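Local coordinates for protein DJ-1 homolog D (Arabidopsis thaliana, PDB 4OGG) that belongs to the DJ-1/PfpI family and carries two such domains in tandem on one chain, each with the alpha/beta sandwich fold of that family, at residues C[132-137]-C[151-156]; C[325-330]-C[342-347]; C[349-354]-C[362-367]. One frame throughout, in Å; residues are numbered along the deposited sequence.

Contact 1: residues C[132-137]-C[151-156]; sequences GRKCTA and KWVEPI
Thr136 meets Val153 through a side-chain hydrogen bond: the Thr136 hydroxyl OG1 donates to Val153 O at 2.8 Å, lying almost straight out from the carbonyl. The side chain is placed for this by its first torsion, which sets OG1 trans to the backbone N (chi1 -172°) and swings it toward the 151-156 segment. Pro155 closes over the same hydroxyl, its CB 3.6 Å from Thr136 OG1, while its CG rests near Ala137 O. Upstream of this point the backbones pair as a short parallel sheet, Lys151 N bonding Arg133 O, Cys135 N bonding Lys151 O, and Val153 N bonding Cys135 O. On the face bearing Cys135, the indole of Trp152 leans back against the other segment, meeting its backbone obliquely. Trp152 CZ3 comes to 3.4 Å from Ala137 N, and the methyl CB of Ala137 touches Trp152 CZ3 at the ring edge, in the plane of the indole (3.8 Å). Trp152 NE1 is tied to Glu154 OE1 (2.8 Å); the oxygen lies in the ring plane, although the nitrogen stands above the carboxylate plane, and this bond helps to hold the ring's rotation. The other face carries Lys134 and Lys151, whose aliphatic parts touch at Lys134 CG and Lys151 CB (3.9 Å) before both ends lead away. The extended Lys151 chain runs past Gly132, with CE 3.7 Å from Gly132 O. Leu145 of helix 142-147 packs on Cys135, Ala137 and Trp152, completing a small beta-alpha-beta unit. The chemistry is thus graded: methylene contacts between the lysines at the exposed start give way to a tethered indole and a hydroxyl-carbonyl bond that adds a side-chain link to the backbone pairing.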
loop_
_atom_site.group_PDB
_atom_site.type_symbol
_atom_site.label_atom_id
_atom_site.label_comp_id
_atom_site.label_asym_id
_atom_site.label_seq_id
_atom_site.Cartn_x
_atom_site.Cartn_y
_atom_site.Cartn_z
ATOM N N GLY C 132 -40.913 9.141 -8.315
ATOM C CA GLY C 132 -41.367 10.332 -9.013
ATOM C C GLY C 132 -40.521 11.574 -8.795
ATOM O O GLY C 132 -40.903 12.669 -9.212
ATOM N N ARG C 133 -39.369 11.410 -8.151
ATOM C CA ARG C 133 -38.473 12.527 -7.871
ATOM C C ARG C 133 -37.335 12.618 -8.881
ATOM O O ARG C 133 -36.734 11.607 -9.243
ATOM C CB ARG C 133 -37.875 12.374 -6.468
ATOM C CG ARG C 133 -38.888 12.442 -5.338
ATOM C CD ARG C 133 -39.253 13.879 -5.021
ATOM N NE ARG C 133 -38.462 14.430 -3.925
ATOM C CZ ARG C 133 -38.542 14.012 -2.665
ATOM N NH1 ARG C 133 -39.375 13.033 -2.339
ATOM N NH2 ARG C 133 -37.793 14.580 -1.730
ATOM N N LYS C 134 -37.042 13.829 -9.347
ATOM C CA LYS C 134 -35.937 14.006 -10.281
ATOM C C LYS C 134 -34.656 13.961 -9.461
ATOM O O LYS C 134 -34.554 14.606 -8.417
ATOM C CB LYS C 134 -36.028 15.349 -11.010
ATOM C CG LYS C 134 -37.146 15.420 -12.034
ATOM C CD LYS C 134 -37.051 16.683 -12.873
ATOM C CE LYS C 134 -35.766 16.720 -13.688
ATOM N NZ LYS C 134 -35.708 17.916 -14.583
ATOM N N CYS C 135 -33.683 13.191 -9.923
ATOM C CA CYS C 135 -32.426 13.089 -9.203
ATOM C C CYS C 135 -31.343 12.447 -10.048
ATOM O O CYS C 135 -31.628 11.752 -11.024
ATOM C CB CYS C 135 -32.623 12.269 -7.918
ATOM S SG CYS C 135 -33.287 10.587 -8.161
ATOM N N THR C 136 -30.096 12.712 -9.679
ATOM C CA THR C 136 -28.953 12.116 -10.352
ATOM C C THR C 136 -28.185 11.408 -9.242
ATOM O O THR C 136 -28.607 11.423 -8.083
ATOM C CB THR C 136 -28.039 13.176 -11.017
ATOM O OG1 THR C 136 -27.051 12.517 -11.822
ATOM C CG2 THR C 136 -27.325 14.008 -9.967
ATOM N N ALA C 137 -27.067 10.790 -9.595
ATOM C CA ALA C 137 -26.236 10.079 -8.631
ATOM C C ALA C 137 -25.065 9.526 -9.409
ATOM O O ALA C 137 -24.944 9.778 -10.608
ATOM C CB ALA C 137 -27.021 8.936 -8.004
ATOM N N LYS C 151 -37.115 9.728 -11.366
ATOM C CA LYS C 151 -37.021 10.321 -12.691
ATOM C C LYS C 151 -35.520 10.545 -12.791
ATOM O O LYS C 151 -35.001 11.612 -12.462
ATOM C CB LYS C 151 -37.787 11.640 -12.747
ATOM C CG LYS C 151 -39.284 11.459 -12.540
ATOM C CD LYS C 151 -40.051 12.721 -12.884
ATOM C CE LYS C 151 -41.549 12.465 -12.875
ATOM N NZ LYS C 151 -42.301 13.608 -13.465
ATOM N N TRP C 152 -34.834 9.489 -13.212
ATOM C CA TRP C 152 -33.386 9.471 -13.332
ATOM C C TRP C 152 -32.811 10.486 -14.304
ATOM O O TRP C 152 -33.344 10.702 -15.395
ATOM C CB TRP C 152 -32.937 8.058 -13.720
ATOM C CG TRP C 152 -31.479 7.926 -14.029
ATOM C CD1 TRP C 152 -30.926 7.620 -15.238
ATOM C CD2 TRP C 152 -30.387 8.084 -13.116
ATOM N NE1 TRP C 152 -29.557 7.573 -15.137
ATOM C CE2 TRP C 152 -29.197 7.855 -13.845
ATOM C CE3 TRP C 152 -30.296 8.395 -11.752
ATOM C CZ2 TRP C 152 -27.928 7.928 -13.257
ATOM C CZ3 TRP C 152 -29.032 8.469 -11.166
ATOM C CH2 TRP C 152 -27.867 8.235 -11.920
ATOM N N VAL C 153 -31.715 11.107 -13.883
ATOM C CA VAL C 153 -31.013 12.088 -14.695
ATOM C C VAL C 153 -29.564 11.625 -14.815
ATOM O O VAL C 153 -28.747 11.871 -13.930
ATOM C CB VAL C 153 -31.050 13.487 -14.044
ATOM C CG1 VAL C 153 -30.252 14.478 -14.886
ATOM C CG2 VAL C 153 -32.491 13.956 -13.902
ATOM N N GLU C 154 -29.264 10.926 -15.904
ATOM C CA GLU C 154 -27.917 10.428 -16.151
ATOM C C GLU C 154 -26.935 11.594 -16.043
ATOM O O GLU C 154 -27.132 12.634 -16.668
ATOM C CB GLU C 154 -27.847 9.820 -17.554
ATOM C CG GLU C 154 -26.566 9.063 -17.869
ATOM C CD GLU C 154 -26.398 7.817 -17.020
ATOM O OE1 GLU C 154 -27.388 7.078 -16.838
ATOM O OE2 GLU C 154 -25.273 7.570 -16.544
ATOM N N PRO C 155 -25.876 11.445 -15.232
ATOM C CA PRO C 155 -24.911 12.542 -15.105
ATOM C C PRO C 155 -24.025 12.599 -16.348
ATOM O O PRO C 155 -23.156 11.749 -16.536
ATOM C CB PRO C 155 -24.136 12.168 -13.846
ATOM C CG PRO C 155 -24.089 10.669 -13.936
ATOM C CD PRO C 155 -25.505 10.311 -14.366
ATOM N N ILE C 156 -24.259 13.595 -17.199
ATOM C CA ILE C 156 -23.482 13.748 -18.427
ATOM C C ILE C 156 -22.039 14.130 -18.106
ATOM O O ILE C 156 -21.107 13.721 -18.802
ATOM C CB ILE C 156 -24.108 14.819 -19.345
ATOM C CG1 ILE C 156 -23.318 14.907 -20.654
ATOM C CG2 ILE C 156 -24.137 16.164 -18.632
ATOM C CD1 ILE C 156 -23.893 15.890 -21.650
#

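Contact 2: residues C[325-330]-C[342-347]; sequences GRKCTA and GGTWLE
A beta-alpha-beta unit of the second DJ-1/PfpI domain brings strand 327-328 alongside strand 344-345, in parallel, with helix 335-340 as the connection. That helix ends in a Schellman motif at Gly342, whose positive phi turns the chain toward the second strand, and Gly342 O at once accepts a bond from Gly325 N (3.0 Å). The pairing continues as Thr344 N reaches Arg326 O in a short, nearly straight bond (2.7 Å, 173° at the hydrogen), then Cys328 N meets Thr344 O and Leu346 N meets Cys328 O. On one face Lys327 and Thr344 lie side by side, Lys327 CG against Thr344 CB. Leu346 CD1 reaches back to Lys327 CB at 4.0 Å, a position set by CG standing trans to the carbonyl carbon (chi1 -63°). Arg326 turns away from this pairing to form a salt bridge with Asp357. On the Cys328 face, the Trp345 indole swings over the chain at Thr329 and Ala330: Thr329 OG1 sits above one ring face, offset toward the rim, and Ala330 CB packs on Trp345 CZ3 (3.8 Å). Val338 of the helix touches the same indole. A weak bond from Trp345 NE1 to Glu347 OE1 lies in the ring plane. Next along the chains, Thr329 OG1 donates to Leu346 O at 2.8 Å, nearly in line with the carbonyl.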
loop_
_atom_site.group_PDB
_atom_site.type_symbol
_atom_site.label_atom_id
_atom_site.label_comp_id
_atom_site.label_asym_id
_atom_site.label_seq_id
_atom_site.Cartn_x
_atom_site.Cartn_y
_atom_site.Cartn_z
ATOM N N GLY C 325 7.617 40.773 11.777
ATOM C CA GLY C 325 6.690 41.643 12.474
ATOM C C GLY C 325 5.234 41.240 12.340
ATOM O O GLY C 325 4.340 42.036 12.617
ATOM N N ARG C 326 4.989 40.005 11.917
ATOM C CA ARG C 326 3.620 39.524 11.757
ATOM C C ARG C 326 3.312 38.413 12.755
ATOM O O ARG C 326 4.207 37.687 13.184
ATOM C CB ARG C 326 3.401 39.015 10.325
ATOM C CG ARG C 326 3.689 40.051 9.239
ATOM C CD ARG C 326 2.879 41.322 9.453
ATOM N NE ARG C 326 1.448 41.117 9.244
ATOM C CZ ARG C 326 0.862 41.076 8.052
ATOM N NH1 ARG C 326 1.579 41.229 6.949
ATOM N NH2 ARG C 326 -0.446 40.880 7.964
ATOM N N LYS C 327 2.042 38.294 13.132
ATOM C CA LYS C 327 1.614 37.265 14.075
ATOM C C LYS C 327 0.918 36.151 13.303
ATOM O O LYS C 327 0.057 36.417 12.465
ATOM C CB LYS C 327 0.644 37.848 15.108
ATOM C CG LYS C 327 1.191 39.022 15.911
ATOM C CD LYS C 327 0.188 39.470 16.969
ATOM C CE LYS C 327 0.653 40.726 17.696
ATOM N NZ LYS C 327 0.743 41.905 16.784
ATOM N N CYS C 328 1.286 34.905 13.579
ATOM C CA CYS C 328 0.672 33.784 12.880
ATOM C C CYS C 328 0.971 32.442 13.528
ATOM O O CYS C 328 1.856 32.320 14.378
ATOM C CB CYS C 328 1.150 33.746 11.424
ATOM S SG CYS C 328 2.907 33.310 11.218
ATOM N N THR C 329 0.209 31.434 13.121
ATOM C CA THR C 329 0.399 30.085 13.624
ATOM C C THR C 329 0.766 29.225 12.419
ATOM O O THR C 329 0.874 29.727 11.301
ATOM C CB THR C 329 -0.882 29.533 14.275
ATOM O OG1 THR C 329 -0.583 28.302 14.948
ATOM C CG2 THR C 329 -1.958 29.282 13.225
ATOM N N ALA C 330 0.961 27.935 12.655
ATOM C CA ALA C 330 1.310 26.998 11.592
ATOM C C ALA C 330 1.381 25.621 12.225
ATOM O O ALA C 330 1.125 25.474 13.420
ATOM C CB ALA C 330 2.662 27.364 10.986
ATOM N N GLY C 342 11.188 35.787 11.651
ATOM C CA GLY C 342 10.961 37.053 12.324
ATOM C C GLY C 342 9.508 37.294 12.682
ATOM O O GLY C 342 9.097 38.434 12.900
ATOM N N GLY C 343 8.723 36.223 12.748
ATOM C CA GLY C 343 7.318 36.366 13.082
ATOM C C GLY C 343 6.998 36.015 14.522
ATOM O O GLY C 343 7.801 35.388 15.214
ATOM N N THR C 344 5.820 36.432 14.977
ATOM C CA THR C 344 5.371 36.154 16.335
ATOM C C THR C 344 4.525 34.889 16.308
ATOM O O THR C 344 3.529 34.813 15.588
ATOM C CB THR C 344 4.522 37.310 16.892
ATOM O OG1 THR C 344 5.317 38.502 16.942
ATOM C CG2 THR C 344 4.022 36.978 18.291
ATOM N N TRP C 345 4.927 33.896 17.095
ATOM C CA TRP C 345 4.218 32.626 17.140
ATOM C C TRP C 345 2.942 32.629 17.977
ATOM O O TRP C 345 2.923 33.111 19.113
ATOM C CB TRP C 345 5.153 31.527 17.653
ATOM C CG TRP C 345 4.518 30.168 17.707
ATOM C CD1 TRP C 345 4.117 29.490 18.825
ATOM C CD2 TRP C 345 4.217 29.317 16.593
ATOM N NE1 TRP C 345 3.587 28.270 18.476
ATOM C CE2 TRP C 345 3.636 28.138 17.112
ATOM C CE3 TRP C 345 4.379 29.438 15.204
ATOM C CZ2 TRP C 345 3.218 27.083 16.290
ATOM C CZ3 TRP C 345 3.963 28.387 14.387
ATOM C CH2 TRP C 345 3.389 27.225 14.937
ATOM N N LEU C 346 1.879 32.087 17.394
ATOM C CA LEU C 346 0.590 31.969 18.063
ATOM C C LEU C 346 0.339 30.474 18.227
ATOM O O LEU C 346 0.275 29.739 17.240
ATOM C CB LEU C 346 -0.516 32.598 17.213
ATOM C CG LEU C 346 -0.381 34.100 16.960
ATOM C CD1 LEU C 346 -1.509 34.572 16.059
ATOM C CD2 LEU C 346 -0.402 34.848 18.287
ATOM N N GLU C 347 0.214 30.034 19.474
ATOM C CA GLU C 347 0.002 28.625 19.790
ATOM C C GLU C 347 -1.285 28.062 19.195
ATOM O O GLU C 347 -2.382 28.533 19.499
ATOM C CB GLU C 347 -0.003 28.437 21.309
ATOM C CG GLU C 347 -0.015 26.992 21.775
ATOM C CD GLU C 347 1.140 26.185 21.207
ATOM O OE1 GLU C 347 2.275 26.710 21.168
ATOM O OE2 GLU C 347 0.912 25.023 20.808
#

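Contact 3: residues C[349-354]-C[362-367]; sequences DPIDRC and TGAAWP
Ile351 stands beside Ala364, Ala365 and Pro367, and its side chain can be traced outward from CB, where it forks. The Ile351 CG2 branch turns to Pro367, meeting its ring carbon CB at 4.1 Å. The other branch has CG1 trans to the backbone N (chi1 -168°), which carries it toward the alanines: Ile351 CG1 lies 3.9 Å from Ala365 CB, and the terminal CD1 of Ile351 ends 3.8 Å from Ala364 CB. One branched side chain therefore spans three small residues of the facing loop. Next to it, Asp352 brings its CB to 3.2 Å from Pro367 O, but its carboxylate leads away. No direct hydrogen bond joins the segments. A water takes that place, donating to Ile351 O and Arg353 O and accepting from Ala364 N (2.8 Å), so three backbone polar groups are satisfied by one molecule. At the far end, Cys354 SG packs on Gly363 CA at 3.5 Å, and Cys354 N bonds to Glu371 of helix 369-380. Ile351 lies in a type I beta turn from Pro350 to Arg353, closed by Arg353 N to Pro350 O; Arg353 NE also reaches back to Asp349 O (3.3 Å), above the carbonyl plane. Turn and facing loop flank the hairpin of strands 355-357 and 360-362, at the antiparallel edge of the mixed central sheet in this DJ-1/PfpI domain.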
loop_
_atom_site.group_PDB
_atom_site.type_symbol
_atom_site.label_atom_id
_atom_site.label_comp_id
_atom_site.label_asym_id
_atom_site.label_seq_id
_atom_site.Cartn_x
_atom_site.Cartn_y
_atom_site.Cartn_z
ATOM N N ASP C 349 -3.593 25.908 19.712
ATOM C CA ASP C 349 -4.298 25.054 20.662
ATOM C C ASP C 349 -5.646 25.664 21.036
ATOM O O ASP C 349 -5.705 26.751 21.606
ATOM C CB ASP C 349 -3.454 24.853 21.922
ATOM C CG ASP C 349 -4.167 24.022 22.972
ATOM O OD1 ASP C 349 -4.594 22.893 22.652
ATOM O OD2 ASP C 349 -4.297 24.497 24.118
ATOM N N PRO C 350 -6.749 24.968 20.716
ATOM C CA PRO C 350 -6.790 23.668 20.036
ATOM C C PRO C 350 -6.211 23.701 18.622
ATOM O O PRO C 350 -6.049 24.766 18.024
ATOM C CB PRO C 350 -8.275 23.322 20.053
ATOM C CG PRO C 350 -8.923 24.664 19.964
ATOM C CD PRO C 350 -8.114 25.468 20.955
ATOM N N ILE C 351 -5.910 22.521 18.095
ATOM C CA ILE C 351 -5.323 22.387 16.769
ATOM C C ILE C 351 -6.198 22.922 15.635
ATOM O O ILE C 351 -5.698 23.203 14.547
ATOM C CB ILE C 351 -4.973 20.906 16.475
ATOM C CG1 ILE C 351 -4.102 20.815 15.223
ATOM C CG2 ILE C 351 -6.241 20.089 16.306
ATOM C CD1 ILE C 351 -2.732 21.431 15.402
ATOM N N ASP C 352 -7.494 23.075 15.890
ATOM C CA ASP C 352 -8.410 23.565 14.865
ATOM C C ASP C 352 -8.625 25.076 14.931
ATOM O O ASP C 352 -9.481 25.623 14.232
ATOM C CB ASP C 352 -9.755 22.839 14.973
ATOM C CG ASP C 352 -10.475 23.134 16.273
ATOM O OD1 ASP C 352 -9.820 23.124 17.336
ATOM O OD2 ASP C 352 -11.702 23.362 16.234
ATOM N N ARG C 353 -7.840 25.747 15.767
ATOM C CA ARG C 353 -7.939 27.194 15.914
ATOM C C ARG C 353 -7.119 27.902 14.835
ATOM O O ARG C 353 -6.031 27.453 14.468
ATOM C CB ARG C 353 -7.444 27.611 17.304
ATOM C CG ARG C 353 -7.420 29.116 17.540
ATOM C CD ARG C 353 -6.665 29.470 18.819
ATOM N NE ARG C 353 -7.374 29.084 20.035
ATOM C CZ ARG C 353 -8.535 29.604 20.416
ATOM N NH1 ARG C 353 -9.123 30.534 19.675
ATOM N NH2 ARG C 353 -9.108 29.200 21.543
ATOM N N CYS C 354 -7.657 29.000 14.311
ATOM C CA CYS C 354 -6.963 29.788 13.298
ATOM C C CYS C 354 -6.857 31.229 13.772
ATOM O O CYS C 354 -7.610 31.660 14.646
ATOM C CB CYS C 354 -7.696 29.735 11.956
ATOM S SG CYS C 354 -7.505 28.160 11.093
ATOM N N THR C 362 -3.899 32.365 9.226
ATOM C CA THR C 362 -3.117 31.142 9.326
ATOM C C THR C 362 -3.778 30.039 10.131
ATOM O O THR C 362 -4.437 30.287 11.145
ATOM C CB THR C 362 -1.711 31.408 9.927
ATOM O OG1 THR C 362 -1.838 32.138 11.156
ATOM C CG2 THR C 362 -0.859 32.194 8.952
ATOM N N GLY C 363 -3.589 28.813 9.650
ATOM C CA GLY C 363 -4.124 27.636 10.307
ATOM C C GLY C 363 -2.964 26.706 10.615
ATOM O O GLY C 363 -1.868 26.884 10.083
ATOM N N ALA C 364 -3.200 25.706 11.457
ATOM C CA ALA C 364 -2.144 24.778 11.842
ATOM C C ALA C 364 -2.221 23.406 11.183
ATOM O O ALA C 364 -1.192 22.791 10.902
ATOM C CB ALA C 364 -2.142 24.611 13.355
ATOM N N ALA C 365 -3.433 22.922 10.946
ATOM C CA ALA C 365 -3.629 21.600 10.350
ATOM C C ALA C 365 -5.038 21.499 9.782
ATOM O O ALA C 365 -5.863 22.384 10.014
ATOM C CB ALA C 365 -3.410 20.527 11.408
ATOM N N TRP C 366 -5.338 20.415 9.071
ATOM C CA TRP C 366 -6.665 20.301 8.474
ATOM C C TRP C 366 -7.872 20.378 9.408
ATOM O O TRP C 366 -8.960 20.744 8.969
ATOM C CB TRP C 366 -6.784 19.065 7.559
ATOM C CG TRP C 366 -6.318 17.744 8.092
ATOM C CD1 TRP C 366 -5.136 17.117 7.802
ATOM C CD2 TRP C 366 -7.074 16.822 8.889
ATOM N NE1 TRP C 366 -5.115 15.858 8.359
ATOM C CE2 TRP C 366 -6.289 15.652 9.032
ATOM C CE3 TRP C 366 -8.340 16.867 9.492
ATOM C CZ2 TRP C 366 -6.730 14.537 9.753
ATOM C CZ3 TRP C 366 -8.779 15.756 10.209
ATOM C CH2 TRP C 366 -7.974 14.607 10.332
ATOM N N PRO C 367 -7.710 20.038 10.698
ATOM C CA PRO C 367 -8.892 20.136 11.563
ATOM C C PRO C 367 -9.387 21.581 11.676
ATOM O O PRO C 367 -10.534 21.827 12.047
ATOM C CB PRO C 367 -8.385 19.608 12.902
ATOM C CG PRO C 367 -7.357 18.594 12.494
ATOM C CD PRO C 367 -6.622 19.307 11.373
HETATM O O HOH W 1 -5.708 25.257 12.546
#

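Contacts 1 and 2 are equivalent elements of the two domains, each a short parallel strand pair within a beta-alpha-beta unit, set on opposite sides of the chain's centre with their own centres about 50 Å apart. Both are partly buried, with an exposed lysine beside a second lysine in contact 1 and beside a threonine in contact 2, and a tryptophan on the opposite face. Contact 3, nearer the chain centre and without exposed touching residues, replaces strand pairing with apolar packing and a bridging water. It adjoins contact 2 directly, where Thr329 N meets Thr362 OG1 at 2.9 Å in a probable hydrogen bond and Ala330 O packs on Ala364 CB, joining the small strand pair to the main sheet.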